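PDB 6GRH: microcin B17-processing protein McbC from Escherichia coli str. K-12 substr. MG1655, which is an FMN-dependent oxidoreductase of the nitroreductase family needed to process the inactive microcin B17 precursor McbA into the active peptide antibiotic. Local coordinates for residues L126-S137 against H186-K197. Sequence-based numbering, arbitrary orientation.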
# COMPACT_ATOMS: atom_id res chain seq x y z
N LEU D 126 16.04 -21.32 6.35
CA LEU D 126 15.10 -20.88 7.39
C LEU D 126 13.79 -21.68 7.43
O LEU D 126 13.16 -21.77 8.50
CB LEU D 126 14.81 -19.39 7.22
CG LEU D 126 16.06 -18.52 7.37
CD1 LEU D 126 15.72 -17.09 7.00
CD2 LEU D 126 16.63 -18.60 8.78
N TYR D 127 13.40 -22.26 6.31
CA TYR D 127 12.18 -23.12 6.25
C TYR D 127 10.96 -22.52 6.96
O TYR D 127 10.44 -23.09 7.95
CB TYR D 127 12.52 -24.52 6.77
CG TYR D 127 13.49 -25.19 5.86
CD1 TYR D 127 13.04 -25.80 4.69
CD2 TYR D 127 14.87 -25.14 6.09
CE1 TYR D 127 13.93 -26.39 3.79
CE2 TYR D 127 15.78 -25.74 5.22
CZ TYR D 127 15.30 -26.36 4.06
OH TYR D 127 16.16 -26.93 3.16
N PRO D 128 10.44 -21.40 6.44
CA PRO D 128 9.34 -20.71 7.12
C PRO D 128 7.94 -21.28 6.90
O PRO D 128 6.98 -20.71 7.42
CB PRO D 128 9.39 -19.28 6.51
CG PRO D 128 9.89 -19.53 5.13
CD PRO D 128 10.95 -20.59 5.31
N ILE D 129 7.82 -22.34 6.11
CA ILE D 129 6.54 -22.89 5.74
C ILE D 129 6.30 -24.12 6.59
O ILE D 129 7.16 -24.98 6.67
CB ILE D 129 6.49 -23.26 4.24
CG1 ILE D 129 6.79 -22.05 3.39
CG2 ILE D 129 5.15 -23.91 3.86
CD1 ILE D 129 5.90 -20.85 3.66
N GLU D 130 5.12 -24.19 7.20
CA GLU D 130 4.72 -25.32 8.02
C GLU D 130 3.69 -26.16 7.27
O GLU D 130 2.84 -25.61 6.54
CB GLU D 130 4.13 -24.82 9.33
CG GLU D 130 5.10 -23.95 10.11
CD GLU D 130 6.40 -24.66 10.50
OE1 GLU D 130 6.37 -25.83 10.91
OE2 GLU D 130 7.48 -24.03 10.41
N VAL D 131 3.77 -27.47 7.44
CA VAL D 131 2.79 -28.39 6.85
C VAL D 131 1.85 -28.93 7.92
O VAL D 131 2.29 -29.49 8.93
CB VAL D 131 3.45 -29.63 6.19
CG1 VAL D 131 2.41 -30.48 5.45
CG2 VAL D 131 4.56 -29.21 5.26
N PHE D 132 0.56 -28.79 7.67
CA PHE D 132 -0.46 -29.34 8.53
C PHE D 132 -1.22 -30.43 7.78
O PHE D 132 -1.42 -30.35 6.57
CB PHE D 132 -1.39 -28.23 8.99
CG PHE D 132 -0.78 -27.28 9.99
CD1 PHE D 132 -0.03 -26.20 9.57
CD2 PHE D 132 -0.98 -27.46 11.36
CE1 PHE D 132 0.52 -25.30 10.49
CE2 PHE D 132 -0.43 -26.57 12.29
CZ PHE D 132 0.34 -25.50 11.86
N LEU D 133 -1.60 -31.46 8.52
CA LEU D 133 -2.29 -32.62 7.97
C LEU D 133 -3.72 -32.56 8.48
O LEU D 133 -3.93 -32.45 9.69
CB LEU D 133 -1.63 -33.90 8.45
CG LEU D 133 -2.39 -35.22 8.26
CD1 LEU D 133 -2.62 -35.50 6.79
CD2 LEU D 133 -1.59 -36.32 8.93
N CYS D 134 -4.69 -32.60 7.56
CA CYS D 134 -6.11 -32.56 7.91
C CYS D 134 -6.79 -33.85 7.50
O CYS D 134 -6.77 -34.21 6.32
CB CYS D 134 -6.79 -31.35 7.23
SG CYS D 134 -6.25 -29.75 7.88
N ARG D 135 -7.37 -34.56 8.47
CA ARG D 135 -8.07 -35.82 8.22
C ARG D 135 -9.52 -35.50 7.86
O ARG D 135 -10.20 -34.83 8.63
CB ARG D 135 -8.00 -36.72 9.46
CG ARG D 135 -8.80 -38.00 9.37
CD ARG D 135 -8.44 -38.93 10.52
NE ARG D 135 -9.30 -40.11 10.54
CZ ARG D 135 -10.52 -40.18 11.09
NH1 ARG D 135 -11.08 -39.12 11.69
NH2 ARG D 135 -11.19 -41.32 11.03
N LEU D 136 -9.98 -35.97 6.70
CA LEU D 136 -11.25 -35.50 6.10
C LEU D 136 -12.33 -36.54 5.90
O LEU D 136 -13.44 -36.18 5.48
CB LEU D 136 -10.98 -34.87 4.73
CG LEU D 136 -10.04 -33.68 4.71
CD1 LEU D 136 -9.90 -33.19 3.29
CD2 LEU D 136 -10.58 -32.59 5.61
N SER D 137 -12.01 -37.81 6.14
CA SER D 137 -12.99 -38.89 6.01
C SER D 137 -12.86 -39.82 7.20
O SER D 137 -11.74 -40.09 7.66
CB SER D 137 -12.70 -39.68 4.74
OG SER D 137 -13.37 -40.94 4.74
N HIS D 186 -9.64 -38.22 1.14
CA HIS D 186 -9.30 -38.81 2.44
C HIS D 186 -8.64 -37.82 3.39
O HIS D 186 -8.90 -37.83 4.59
CB HIS D 186 -8.39 -40.03 2.27
CG HIS D 186 -9.10 -41.26 1.80
ND1 HIS D 186 -9.24 -41.59 0.47
CD2 HIS D 186 -9.71 -42.25 2.50
CE1 HIS D 186 -9.89 -42.73 0.36
NE2 HIS D 186 -10.20 -43.15 1.58
N PHE D 187 -7.75 -36.99 2.86
CA PHE D 187 -7.04 -36.04 3.69
C PHE D 187 -6.55 -34.88 2.86
O PHE D 187 -6.62 -34.91 1.63
CB PHE D 187 -5.89 -36.74 4.45
CG PHE D 187 -4.75 -37.22 3.59
CD1 PHE D 187 -4.79 -38.45 2.97
CD2 PHE D 187 -3.58 -36.46 3.47
CE1 PHE D 187 -3.71 -38.94 2.22
CE2 PHE D 187 -2.51 -36.92 2.70
CZ PHE D 187 -2.58 -38.17 2.08
N ALA D 188 -6.09 -33.83 3.55
CA ALA D 188 -5.44 -32.70 2.92
C ALA D 188 -4.15 -32.35 3.59
O ALA D 188 -3.96 -32.63 4.76
CB ALA D 188 -6.35 -31.49 2.93
N LEU D 189 -3.25 -31.74 2.84
CA LEU D 189 -2.13 -31.01 3.42
C LEU D 189 -2.44 -29.53 3.27
O LEU D 189 -2.94 -29.10 2.23
CB LEU D 189 -0.80 -31.39 2.78
CG LEU D 189 -0.36 -32.85 2.95
CD1 LEU D 189 0.94 -33.06 2.22
CD2 LEU D 189 -0.26 -33.23 4.43
N VAL D 190 -2.15 -28.77 4.32
CA VAL D 190 -2.29 -27.32 4.31
C VAL D 190 -0.91 -26.70 4.59
O VAL D 190 -0.29 -26.98 5.62
CB VAL D 190 -3.32 -26.84 5.35
CG1 VAL D 190 -3.53 -25.34 5.23
CG2 VAL D 190 -4.64 -27.55 5.18
N TYR D 191 -0.43 -25.89 3.66
CA TYR D 191 0.89 -25.28 3.74
C TYR D 191 0.71 -23.86 4.24
O TYR D 191 -0.03 -23.09 3.62
CB TYR D 191 1.58 -25.28 2.37
CG TYR D 191 1.76 -26.63 1.78
CD1 TYR D 191 2.96 -27.33 1.93
CD2 TYR D 191 0.70 -27.26 1.08
CE1 TYR D 191 3.11 -28.61 1.40
CE2 TYR D 191 0.85 -28.53 0.52
CZ TYR D 191 2.06 -29.20 0.68
OH TYR D 191 2.25 -30.43 0.13
N CYS D 192 1.39 -23.51 5.34
CA CYS D 192 1.19 -22.24 6.02
C CYS D 192 2.49 -21.47 6.19
O CYS D 192 3.51 -22.04 6.54
CB CYS D 192 0.59 -22.47 7.40
SG CYS D 192 -1.02 -23.29 7.33
N ILE D 193 2.41 -20.16 5.97
CA ILE D 193 3.52 -19.26 6.15
C ILE D 193 3.50 -18.67 7.57
O ILE D 193 2.46 -18.17 8.02
CB ILE D 193 3.51 -18.10 5.13
CG1 ILE D 193 4.79 -17.26 5.27
CG2 ILE D 193 2.27 -17.22 5.22
CD1 ILE D 193 4.91 -16.21 4.19
N ILE D 194 4.63 -18.72 8.25
CA ILE D 194 4.82 -17.97 9.49
C ILE D 194 5.43 -16.63 9.09
O ILE D 194 6.60 -16.58 8.71
CB ILE D 194 5.73 -18.71 10.48
CG1 ILE D 194 5.12 -20.07 10.81
CG2 ILE D 194 5.94 -17.86 11.74
CD1 ILE D 194 5.97 -20.89 11.74
N PHE D 195 4.67 -15.55 9.19
CA PHE D 195 5.10 -14.27 8.58
C PHE D 195 6.45 -13.81 9.07
O PHE D 195 7.33 -13.49 8.28
CB PHE D 195 4.09 -13.16 8.79
CG PHE D 195 2.80 -13.36 8.05
CD1 PHE D 195 2.74 -13.21 6.68
CD2 PHE D 195 1.64 -13.73 8.73
CE1 PHE D 195 1.54 -13.38 5.99
CE2 PHE D 195 0.44 -13.91 8.04
CZ PHE D 195 0.40 -13.74 6.67
N GLU D 196 6.62 -13.81 10.39
CA GLU D 196 7.85 -13.27 10.95
C GLU D 196 9.07 -14.12 10.64
O GLU D 196 10.14 -13.56 10.47
CB GLU D 196 7.68 -13.00 12.45
CG GLU D 196 6.77 -11.79 12.67
CD GLU D 196 6.76 -11.26 14.10
OE1 GLU D 196 7.85 -11.03 14.68
OE2 GLU D 196 5.64 -11.02 14.61
N LYS D 197 8.91 -15.44 10.53
CA LYS D 197 10.01 -16.31 10.11
C LYS D 197 10.38 -16.07 8.64
O LYS D 197 11.55 -16.16 8.29
CB LYS D 197 9.67 -17.77 10.33
CG LYS D 197 10.89 -18.66 10.19
CD LYS D 197 10.95 -19.66 11.31
CE LYS D 197 12.04 -20.69 11.08
NZ LYS D 197 11.50 -22.02 10.67
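Ile129 to Arg135 and Phe187 to Ile193 pair as neighbouring antiparallel strands, Glu130, Phe132 and Cys134 exchanging two backbone hydrogen bonds each with Cys192, Val190 and Ala188, and the ladder running on to Ile194 N–Pro128 O at one end and Leu136 N–His186 O at the other. On one face, Leu133 reaches across: with its CG anti to the backbone N (chi1 166°), CD1 comes 3.6 Å from CD2 of the Phe187 ring. Val131 and Tyr191 lie alongside each other and point the same way, while Ile129 CG2 meets Tyr191 CB at 4.1 Å. These are the two central strands of the antiparallel sheet in the nitroreductase fold; helices 97-108 and 204-227 pack against this face, and Tyr191 OH hydrogen-bonds to Gln260 OE1 on the next strand. On the other face, Cys192 SG approaches the Phe132 ring obliquely, 3.8 Å from CD1, and Cys134 SG rests against Val190 CG2. A chi1 of -58° sets Glu130 CG anti to the carbonyl carbon, 3.6 Å from Ile194 CD1, and the bend at chi2 folds the carboxylate so that OE2 also lies near that methyl; OE1 hydrogen-bonds to His151 NE2. Lys197, in the first turn of the following helix, lays CG against Pro128 CB and donates hydrogen bonds to two backbone carbonyls. NZ sits 2.7 Å from Leu126 O, nearly in line with that C=O, and 3.1 Å from Tyr127 O, above the plane of the Tyr127 carbonyl. Leu126 directly follows FMN-pocket residue Ala125, and the nearest atoms of the Tyr127 side chain and the bound FMN are about 4 Å apart.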